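PDB 2ZK9: protein-glutaminase from Chryseobacterium proteolyticum, which hydrolyses the side-chain amide of glutamine residues in proteins, releasing ammonia and leaving glutamate in their place. Local coordinates for residues N16-E21 with Q51-N56; R36-G41 with C76-S81; K62-G67 with Y82-L87. All blocks are in the same frame, centred on the assembly; numbering follows the deposited sequence. Where two conformers were deposited one is given.

The three contacts tie two helices, a loop and a sheet of one chain together, an example of distant segments building one compact fold. Contacts 1 and 2 alternate along the chain, whereas contact 3 opens after contact 1 has closed. Contact 1 joins helices 8-19 and 42-55; contact 2 sets the loop leading into helix 42-55 against strand 77-80; contact 3 lies in the mixed sheet. The centres of contacts 1 and 2 are about 22 Å apart, on opposite sides of the chain's centre. Contact 3 touches both: Ile86 packs the helix pair on the sheet through Ile18 and Leu53, and Ser81 meets Gly67. Where His83 of contact 3 touches Cys42 of helix 42-55 is probably the active site.

Contact 1: N16-E21 with Q51-N56; sequences NQIKNE and QILMNN. Unlike the reference sequence in segment 16-21: Glu21 (reference Gln).
Ile52 packs on Ile18, Gln17 and Glu21 where two helices meet, an example in which one branched side chain supplies the largest share of the apolar contact. Its two arms divide the work. CG2 of Ile52 lies 4.0 Å from CG1 of Ile18 and also touches the CB of Gln17. The other arm, with CG1 beside the backbone N (chi1 -65°) and the chain extended beyond it, carries CD1 of Ile52 to 3.8 Å from CG of Glu21 and against CA of Ile18. Deeper in, CD1 of Ile18 meets CD1 of Leu53 at 3.8 Å.

At the more open margin the two amides of Gln17 and Asn56 approach from opposite directions and exchange a pair of hydrogen bonds: Asn56 ND2 donates to Gln17 OE1 (2.8 Å), and Gln17 NE2 donates to Asn56 OD1 (3.1 Å). The amide planes are turned 48° apart, so the pairing is twisted. Both residues were also modelled in a second conformer, and this pairing therefore describes only one arrangement. In it, Asn56 ND2 additionally donates to Ile52 O at 3.0 Å, tying the amide to its own helix end. With an alanine in place of Ile52, Ile18 and the CH2 groups of Gln17 and Glu21 would probably lose the apolar partner they share.

Farther out, Ile86 of strand 82-91 packs on both Ile18 and Leu53, and Ser29 N holds the carboxylate of Glu21. The chemistry thus grades from an apolar interior toward the sheet to a reciprocal amide pair at the partly exposed side.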
loop_
_atom_site.group_PDB
_atom_site.type_symbol
_atom_site.label_atom_id
_atom_site.label_comp_id
_atom_site.label_asym_id
_atom_site.label_seq_id
_atom_site.Cartn_x
_atom_site.Cartn_y
_atom_site.Cartn_z
ATOM N N ASN A 16 -3.984 3.767 12.577
ATOM C CA ASN A 16 -2.920 3.938 13.552
ATOM C C ASN A 16 -2.092 2.684 13.740
ATOM O O ASN A 16 -0.850 2.740 13.885
ATOM C CB ASN A 16 -3.542 4.430 14.885
ATOM C CG ASN A 16 -4.052 5.839 14.801
ATOM O OD1 ASN A 16 -3.656 6.669 13.981
ATOM N ND2 ASN A 16 -5.010 6.075 15.719
ATOM N N GLN A 17 -2.751 1.527 13.768
ATOM C CA GLN A 17 -2.028 0.264 13.890
ATOM C C GLN A 17 -1.053 0.083 12.739
ATOM O O GLN A 17 0.087 -0.372 12.942
ATOM C CB GLN A 17 -2.976 -0.928 13.947
ATOM C CG GLN A 17 -3.878 -0.904 15.192
ATOM C CD GLN A 17 -4.804 -2.059 15.095
ATOM O OE1 GLN A 17 -4.300 -3.163 14.873
ATOM N NE2 GLN A 17 -6.107 -1.822 15.204
ATOM N N ILE A 18 -1.488 0.408 11.547
ATOM C CA ILE A 18 -0.595 0.328 10.355
ATOM C C ILE A 18 0.530 1.307 10.488
ATOM O O ILE A 18 1.699 0.944 10.276
ATOM C CB ILE A 18 -1.461 0.563 9.093
ATOM C CG1 ILE A 18 -2.344 -0.673 8.807
ATOM C CG2 ILE A 18 -0.546 0.844 7.923
ATOM C CD1 ILE A 18 -3.428 -0.415 7.811
ATOM N N LYS A 19 0.236 2.558 10.846
ATOM C CA LYS A 19 1.281 3.575 10.926
ATOM C C LYS A 19 2.306 3.201 11.973
ATOM O O LYS A 19 3.499 3.452 11.817
ATOM C CB LYS A 19 0.676 4.967 11.143
ATOM C CG LYS A 19 1.743 6.046 10.812
ATOM C CD LYS A 19 1.205 7.453 10.761
ATOM C CE LYS A 19 2.198 8.503 10.456
ATOM N NZ LYS A 19 1.680 9.857 10.644
ATOM N N ASN A 20 1.862 2.578 13.048
ATOM C CA ASN A 20 2.757 2.148 14.122
ATOM C C ASN A 20 3.764 1.104 13.679
ATOM O O ASN A 20 4.765 0.899 14.390
ATOM C CB ASN A 20 1.955 1.629 15.323
ATOM C CG ASN A 20 1.338 2.727 16.131
ATOM O OD1 ASN A 20 1.634 3.902 15.968
ATOM N ND2 ASN A 20 0.478 2.220 17.045
ATOM N N GLU A 21 3.554 0.422 12.560
ATOM C CA GLU A 21 4.482 -0.554 12.040
ATOM C C GLU A 21 5.446 0.016 11.010
ATOM O O GLU A 21 6.192 -0.716 10.395
ATOM C CB GLU A 21 3.721 -1.769 11.441
ATOM C CG GLU A 21 2.921 -2.510 12.500
ATOM C CD GLU A 21 3.783 -2.980 13.647
ATOM O OE1 GLU A 21 3.318 -2.863 14.853
ATOM O OE2 GLU A 21 4.906 -3.454 13.402
ATOM N N GLN A 51 -2.452 -7.809 6.315
ATOM C CA GLN A 51 -2.255 -8.714 7.428
ATOM C C GLN A 51 -2.686 -8.031 8.730
ATOM O O GLN A 51 -3.270 -8.684 9.614
ATOM C CB GLN A 51 -0.816 -9.207 7.500
ATOM C CG GLN A 51 -0.534 -10.165 8.642
ATOM C CD GLN A 51 0.932 -10.500 8.818
ATOM O OE1 GLN A 51 1.738 -9.601 8.946
ATOM N NE2 GLN A 51 1.240 -11.816 8.743
ATOM N N ILE A 52 -2.381 -6.757 8.907
ATOM C CA ILE A 52 -2.796 -6.044 10.105
ATOM C C ILE A 52 -4.335 -5.980 10.187
ATOM O O ILE A 52 -4.920 -6.226 11.234
ATOM C CB ILE A 52 -2.156 -4.654 10.182
ATOM C CG1 ILE A 52 -0.630 -4.827 10.333
ATOM C CG2 ILE A 52 -2.783 -3.837 11.278
ATOM C CD1 ILE A 52 0.171 -3.591 10.138
ATOM N N LEU A 53 -4.994 -5.694 9.077
ATOM C CA LEU A 53 -6.458 -5.730 9.091
ATOM C C LEU A 53 -6.960 -7.136 9.464
ATOM O O LEU A 53 -7.865 -7.261 10.296
ATOM C CB LEU A 53 -7.077 -5.323 7.734
ATOM C CG LEU A 53 -7.537 -3.821 7.683
ATOM C CD1 LEU A 53 -6.375 -2.886 7.852
ATOM C CD2 LEU A 53 -8.247 -3.568 6.379
ATOM N N MET A 54 -6.370 -8.184 8.904
ATOM C CA MET A 54 -6.808 -9.512 9.192
ATOM C C MET A 54 -6.565 -9.897 10.646
ATOM O O MET A 54 -7.378 -10.602 11.236
ATOM C CB MET A 54 -6.188 -10.521 8.208
ATOM C CG MET A 54 -6.692 -10.383 6.803
ATOM S SD MET A 54 -6.033 -11.541 5.631
ATOM C CE MET A 54 -6.649 -13.102 6.208
ATOM N N ASN A 55 -5.481 -9.444 11.224
ATOM C CA ASN A 55 -5.231 -9.677 12.642
ATOM C C ASN A 55 -6.419 -9.193 13.451
ATOM O O ASN A 55 -6.721 -9.775 14.477
ATOM C CB ASN A 55 -3.917 -9.020 13.023
ATOM C CG ASN A 55 -2.628 -9.742 12.549
ATOM O OD1 ASN A 55 -2.650 -10.954 12.220
ATOM N ND2 ASN A 55 -1.572 -8.957 12.576
ATOM N N ASN A 56 -7.048 -8.131 13.002
ATOM C CA ASN A 56 -8.184 -7.476 13.622
ATOM C C ASN A 56 -9.530 -8.048 13.210
ATOM O O ASN A 56 -10.556 -7.554 13.658
ATOM C CB ASN A 56 -8.213 -5.967 13.286
ATOM C CG ASN A 56 -7.290 -5.116 14.104
ATOM O OD1 ASN A 56 -7.575 -4.537 15.167
ATOM N ND2 ASN A 56 -6.028 -5.034 13.709
#

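Contact 2: R36-G41 with C76-S81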
loop_
_atom_site.group_PDB
_atom_site.type_symbol
_atom_site.label_atom_id
_atom_site.label_comp_id
_atom_site.label_asym_id
_atom_site.label_seq_id
_atom_site.Cartn_x
_atom_site.Cartn_y
_atom_site.Cartn_z
ATOM N N ARG A 36 8.713 4.567 4.020
ATOM C CA ARG A 36 9.680 5.622 3.710
ATOM C C ARG A 36 10.528 5.337 2.485
ATOM O O ARG A 36 11.303 6.231 2.116
ATOM C CB ARG A 36 10.589 5.824 4.924
ATOM C CG ARG A 36 11.447 4.633 5.297
ATOM C CD ARG A 36 12.252 4.858 6.527
ATOM N NE ARG A 36 13.097 3.715 6.818
ATOM C CZ ARG A 36 13.959 3.622 7.799
ATOM N NH1 ARG A 36 14.081 4.644 8.637
ATOM N NH2 ARG A 36 14.651 2.519 7.964
ATOM N N TYR A 37 10.430 4.156 1.903
ATOM C CA TYR A 37 11.169 3.766 0.716
ATOM C C TYR A 37 10.201 3.477 -0.405
ATOM O O TYR A 37 9.821 2.342 -0.643
ATOM C CB TYR A 37 12.026 2.529 1.010
ATOM C CG TYR A 37 12.918 2.134 -0.153
ATOM C CD1 TYR A 37 13.842 2.991 -0.674
ATOM C CD2 TYR A 37 12.814 0.849 -0.694
ATOM C CE1 TYR A 37 14.664 2.591 -1.739
ATOM C CE2 TYR A 37 13.628 0.482 -1.736
ATOM C CZ TYR A 37 14.548 1.317 -2.274
ATOM O OH TYR A 37 15.354 0.875 -3.302
ATOM N N PRO A 38 9.779 4.522 -1.133
ATOM C CA PRO A 38 8.762 4.334 -2.163
ATOM C C PRO A 38 9.263 3.814 -3.484
ATOM O O PRO A 38 8.441 3.642 -4.397
ATOM C CB PRO A 38 8.124 5.727 -2.309
ATOM C CG PRO A 38 9.291 6.608 -2.024
ATOM C CD PRO A 38 9.998 5.950 -0.841
ATOM N N VAL A 39 10.546 3.560 -3.647
ATOM C CA VAL A 39 11.071 3.115 -4.922
ATOM C C VAL A 39 10.391 1.837 -5.400
ATOM O O VAL A 39 10.103 1.723 -6.590
ATOM C CB VAL A 39 12.594 2.920 -4.819
ATOM C CG1 VAL A 39 13.188 2.301 -6.081
ATOM C CG2 VAL A 39 13.321 4.232 -4.521
ATOM N N ASP A 40 10.181 0.873 -4.500
ATOM C CA ASP A 40 9.609 -0.383 -4.907
ATOM C C ASP A 40 9.070 -1.050 -3.647
ATOM O O ASP A 40 9.163 -0.509 -2.569
ATOM C CB ASP A 40 10.634 -1.224 -5.650
ATOM C CG ASP A 40 10.125 -2.150 -6.726
ATOM O OD1 ASP A 40 10.851 -2.361 -7.712
ATOM O OD2 ASP A 40 9.007 -2.717 -6.581
ATOM N N GLY A 41 8.514 -2.245 -3.861
ATOM C CA GLY A 41 7.975 -3.026 -2.768
ATOM C C GLY A 41 6.550 -2.663 -2.358
ATOM O O GLY A 41 6.069 -3.127 -1.320
ATOM N N CYS A 76 11.993 13.960 -2.795
ATOM C CA CYS A 76 12.455 13.322 -4.025
ATOM C C CYS A 76 11.316 12.637 -4.716
ATOM O O CYS A 76 10.264 12.422 -4.163
ATOM C CB CYS A 76 13.590 12.363 -3.709
ATOM S SG CYS A 76 13.191 11.063 -2.547
ATOM N N CYS A 77 11.533 12.310 -5.977
ATOM C CA CYS A 77 10.583 11.703 -6.884
ATOM C C CYS A 77 10.932 10.277 -7.169
ATOM O O CYS A 77 12.113 9.911 -7.308
ATOM C CB CYS A 77 10.584 12.448 -8.227
ATOM S SG CYS A 77 10.029 14.121 -8.182
ATOM N N VAL A 78 9.858 9.482 -7.359
ATOM C CA VAL A 78 9.995 8.140 -7.917
ATOM C C VAL A 78 9.063 8.023 -9.124
ATOM O O VAL A 78 8.054 8.726 -9.267
ATOM C CB VAL A 78 9.651 7.050 -6.889
ATOM C CG1 VAL A 78 10.710 7.046 -5.795
ATOM C CG2 VAL A 78 8.218 7.225 -6.387
ATOM N N ALA A 79 9.424 7.120 -10.013
ATOM C CA ALA A 79 8.634 6.775 -11.185
ATOM C C ALA A 79 8.270 5.308 -11.069
ATOM O O ALA A 79 9.097 4.465 -10.710
ATOM C CB ALA A 79 9.408 7.036 -12.444
ATOM N N TRP A 80 7.026 5.023 -11.440
ATOM C CA TRP A 80 6.457 3.690 -11.367
ATOM C C TRP A 80 5.676 3.347 -12.617
ATOM O O TRP A 80 5.115 4.231 -13.233
ATOM C CB TRP A 80 5.509 3.669 -10.196
ATOM C CG TRP A 80 5.990 3.814 -8.817
ATOM C CD1 TRP A 80 7.155 3.375 -8.230
ATOM C CD2 TRP A 80 5.207 4.477 -7.807
ATOM N NE1 TRP A 80 7.120 3.727 -6.906
ATOM C CE2 TRP A 80 5.937 4.380 -6.617
ATOM C CE3 TRP A 80 3.948 5.102 -7.768
ATOM C CZ2 TRP A 80 5.450 4.898 -5.440
ATOM C CZ3 TRP A 80 3.480 5.602 -6.574
ATOM C CH2 TRP A 80 4.232 5.467 -5.439
ATOM N N SER A 81 5.568 2.044 -12.914
ATOM C CA SER A 81 4.642 1.567 -13.917
ATOM C C SER A 81 3.322 1.163 -13.286
ATOM O O SER A 81 2.301 1.089 -14.015
ATOM C CB SER A 81 5.229 0.409 -14.687
ATOM O OG SER A 81 5.584 -0.662 -13.853
HETATM O O HOH W 1 10.831 3.337 -8.724
#
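Trp80 reaches across to Pro38 with its indole N-H, and following the side chain outward shows how an aromatic edge can read a backbone carbonyl. From CB, the bond to CG runs beside the backbone N (chi1 -66°), which swings the ring toward the loop 36-41. CD1 of Trp80 comes within 3.8 Å of Val39 O. NE1 of Trp80 donates to Pro38 O at 2.8 Å; the oxygen sits in the indole plane, and the donor lies nearly along the C=O axis. Beyond it, CE2 and CZ2 of Trp80 skirt the same oxygen, and CZ2 also approaches CB of Pro38 at 4.2 Å. One ring face is touched near its rim by CG2 of Val78.

The other methyl of Val78, CG1, turns to the loop, 4.0 Å from CG2 of Val39 and close to CG of Pro38. A water donates both to Val39 O (2.8 Å) and to Ala79 O (2.9 Å), so that the backbones are joined indirectly as well.

Strand 77-80 pairs with strand 69-72, whose Leu69 and Ala71 touch the indole. His83, on strand 82-91, stacks on the same ring, while Gly41 ends the loop as N-cap of helix 42-55.

Contact 3: K62-G67 with Y82-L87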
loop_
_atom_site.group_PDB
_atom_site.type_symbol
_atom_site.label_atom_id
_atom_site.label_comp_id
_atom_site.label_asym_id
_atom_site.label_seq_id
_atom_site.Cartn_x
_atom_site.Cartn_y
_atom_site.Cartn_z
ATOM N N LYS A 62 -7.664 -4.594 -2.731
ATOM C CA LYS A 62 -6.524 -3.854 -3.272
ATOM C C LYS A 62 -7.061 -2.938 -4.360
ATOM O O LYS A 62 -7.971 -3.329 -5.094
ATOM C CB LYS A 62 -5.453 -4.743 -3.857
ATOM C CG LYS A 62 -4.826 -5.768 -2.950
ATOM C CD LYS A 62 -3.969 -5.166 -1.843
ATOM C CE LYS A 62 -3.486 -6.178 -0.841
ATOM N NZ LYS A 62 -2.694 -7.222 -1.520
ATOM N N GLN A 63 -6.440 -1.776 -4.524
ATOM C CA GLN A 63 -6.577 -1.060 -5.781
ATOM C C GLN A 63 -5.188 -0.992 -6.422
ATOM O O GLN A 63 -4.221 -0.588 -5.776
ATOM C CB GLN A 63 -7.148 0.349 -5.624
ATOM C CG GLN A 63 -7.431 1.013 -6.966
ATOM C CD GLN A 63 -8.242 2.276 -6.887
ATOM O OE1 GLN A 63 -7.735 3.383 -7.099
ATOM N NE2 GLN A 63 -9.519 2.153 -6.517
ATOM N N PHE A 64 -5.131 -1.405 -7.685
ATOM C CA PHE A 64 -3.969 -1.298 -8.528
ATOM C C PHE A 64 -4.167 -0.165 -9.501
ATOM O O PHE A 64 -5.227 -0.083 -10.123
ATOM C CB PHE A 64 -3.718 -2.584 -9.306
ATOM C CG PHE A 64 -3.328 -3.756 -8.441
ATOM C CD1 PHE A 64 -1.998 -4.077 -8.215
ATOM C CD2 PHE A 64 -4.279 -4.566 -7.830
ATOM C CE1 PHE A 64 -1.612 -5.109 -7.395
ATOM C CE2 PHE A 64 -3.919 -5.608 -6.996
ATOM C CZ PHE A 64 -2.566 -5.898 -6.778
ATOM N N VAL A 65 -3.158 0.687 -9.678
ATOM C CA VAL A 65 -3.206 1.742 -10.679
ATOM C C VAL A 65 -1.989 1.576 -11.569
ATOM O O VAL A 65 -0.920 1.210 -11.077
ATOM C CB VAL A 65 -3.291 3.140 -9.989
ATOM C CG1 VAL A 65 -2.146 3.442 -9.061
ATOM C CG2 VAL A 65 -3.406 4.236 -11.041
ATOM N N TYR A 66 -2.146 1.821 -12.844
ATOM C CA TYR A 66 -1.156 1.566 -13.847
ATOM C C TYR A 66 -0.959 2.796 -14.744
ATOM O O TYR A 66 -1.919 3.494 -14.987
ATOM C CB TYR A 66 -1.579 0.407 -14.770
ATOM C CG TYR A 66 -1.992 -0.850 -14.041
ATOM C CD1 TYR A 66 -1.097 -1.856 -13.766
ATOM C CD2 TYR A 66 -3.298 -1.008 -13.623
ATOM C CE1 TYR A 66 -1.491 -3.018 -13.081
ATOM C CE2 TYR A 66 -3.680 -2.143 -12.957
ATOM C CZ TYR A 66 -2.783 -3.147 -12.684
ATOM O OH TYR A 66 -3.251 -4.286 -12.041
ATOM N N GLY A 67 0.275 3.024 -15.201
ATOM C CA GLY A 67 0.481 4.124 -16.112
ATOM C C GLY A 67 1.881 4.607 -16.126
ATOM O O GLY A 67 2.789 3.904 -15.716
ATOM N N TYR A 82 3.289 0.861 -11.997
ATOM C CA TYR A 82 2.064 0.557 -11.299
ATOM C C TYR A 82 2.288 0.914 -9.817
ATOM O O TYR A 82 3.403 1.014 -9.360
ATOM C CB TYR A 82 1.566 -0.884 -11.436
ATOM C CG TYR A 82 2.239 -1.850 -10.517
ATOM C CD1 TYR A 82 3.496 -2.380 -10.806
ATOM C CD2 TYR A 82 1.653 -2.255 -9.319
ATOM C CE1 TYR A 82 4.076 -3.267 -9.905
ATOM C CE2 TYR A 82 2.213 -3.113 -8.464
ATOM C CZ TYR A 82 3.440 -3.620 -8.735
ATOM O OH TYR A 82 3.977 -4.521 -7.858
ATOM N N HIS A 83 1.162 1.029 -9.104
ATOM C CA HIS A 83 1.200 1.141 -7.672
ATOM C C HIS A 83 -0.021 0.404 -7.112
ATOM O O HIS A 83 -1.004 0.157 -7.823
ATOM C CB HIS A 83 1.234 2.631 -7.250
ATOM C CG HIS A 83 1.446 2.833 -5.758
ATOM N ND1 HIS A 83 2.337 2.076 -5.053
ATOM C CD2 HIS A 83 0.858 3.687 -4.920
ATOM C CE1 HIS A 83 2.288 2.485 -3.806
ATOM N NE2 HIS A 83 1.394 3.497 -3.673
ATOM N N VAL A 84 0.025 0.046 -5.844
ATOM C CA VAL A 84 -1.030 -0.670 -5.182
ATOM C C VAL A 84 -1.095 -0.200 -3.729
ATOM O O VAL A 84 -0.065 0.086 -3.119
ATOM C CB VAL A 84 -0.840 -2.210 -5.289
ATOM C CG1 VAL A 84 0.476 -2.681 -4.724
ATOM C CG2 VAL A 84 -1.997 -2.953 -4.659
ATOM N N ALA A 85 -2.299 -0.192 -3.181
ATOM C CA ALA A 85 -2.540 0.012 -1.779
ATOM C C ALA A 85 -3.839 -0.706 -1.402
ATOM O O ALA A 85 -4.500 -1.304 -2.226
ATOM C CB ALA A 85 -2.564 1.500 -1.429
ATOM N N ILE A 86 -4.158 -0.671 -0.094
ATOM C CA ILE A 86 -5.392 -1.304 0.368
ATOM C C ILE A 86 -6.537 -0.323 0.287
ATOM O O ILE A 86 -6.396 0.866 0.585
ATOM C CB ILE A 86 -5.232 -1.911 1.787
ATOM C CG1 ILE A 86 -4.913 -0.901 2.883
ATOM C CG2 ILE A 86 -4.252 -3.067 1.735
ATOM C CD1 ILE A 86 -5.132 -1.441 4.268
ATOM N N LEU A 87 -7.692 -0.846 -0.125
ATOM C CA LEU A 87 -8.931 -0.123 -0.304
ATOM C C LEU A 87 -9.931 -0.699 0.706
ATOM O O LEU A 87 -10.384 -1.837 0.542
ATOM C CB LEU A 87 -9.433 -0.248 -1.742
ATOM C CG LEU A 87 -10.712 0.497 -2.056
ATOM C CD1 LEU A 87 -10.501 2.002 -2.018
ATOM C CD2 LEU A 87 -11.277 0.048 -3.377
#
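An antiparallel strand pair in the mixed sheet of the domain joins Lys62-Tyr66 to Tyr82-Ile86, in an enzyme of the papain-like peptidase clan. Four backbone hydrogen bonds set the register. Gln63 and Ala85 form one hydrogen-bonded pair, Gln63 N to Ala85 O at 3.0 Å and the return bond from Ala85 N to Gln63 O longer at 3.3 Å. Val65 and His83 form the other, with Val65 N to His83 O and His83 N to Val65 O both 2.9 Å. CA-H...O contacts fill in between, as from Val84 CA to Gln63 O.

The side chains of Gln63, Val65, His83 and Ala85 share one face, where Trp117 of helix 114-120 covers several of them. CG1 of Val65 lies against CB of His83 at 3.9 Å. The imidazole itself is directed elsewhere: NE2 bonds Asp103 and the side chain touches Cys42, consistent with the Cys-His-Asp triad of such enzymes.

On the face of Phe64, Val84, Tyr66 and Tyr82, an aromatic row forms. CB of Tyr82 packs on CD1 of Tyr66 at 3.7 Å, while CD2 of Tyr82 meets Phe64 at its ring edge. At the far end, the aliphatic part of Lys62 passes Val84 and Ile86; its NZ is bonded to Val141 O, Gly139 O and His47 ND1. Val84 has CG1 in the crowded position (chi1 58°), which sends CG2 over the Phe64 ring, a CH-pi contact 3.6 Å from the centroid and 16° off the ring normal.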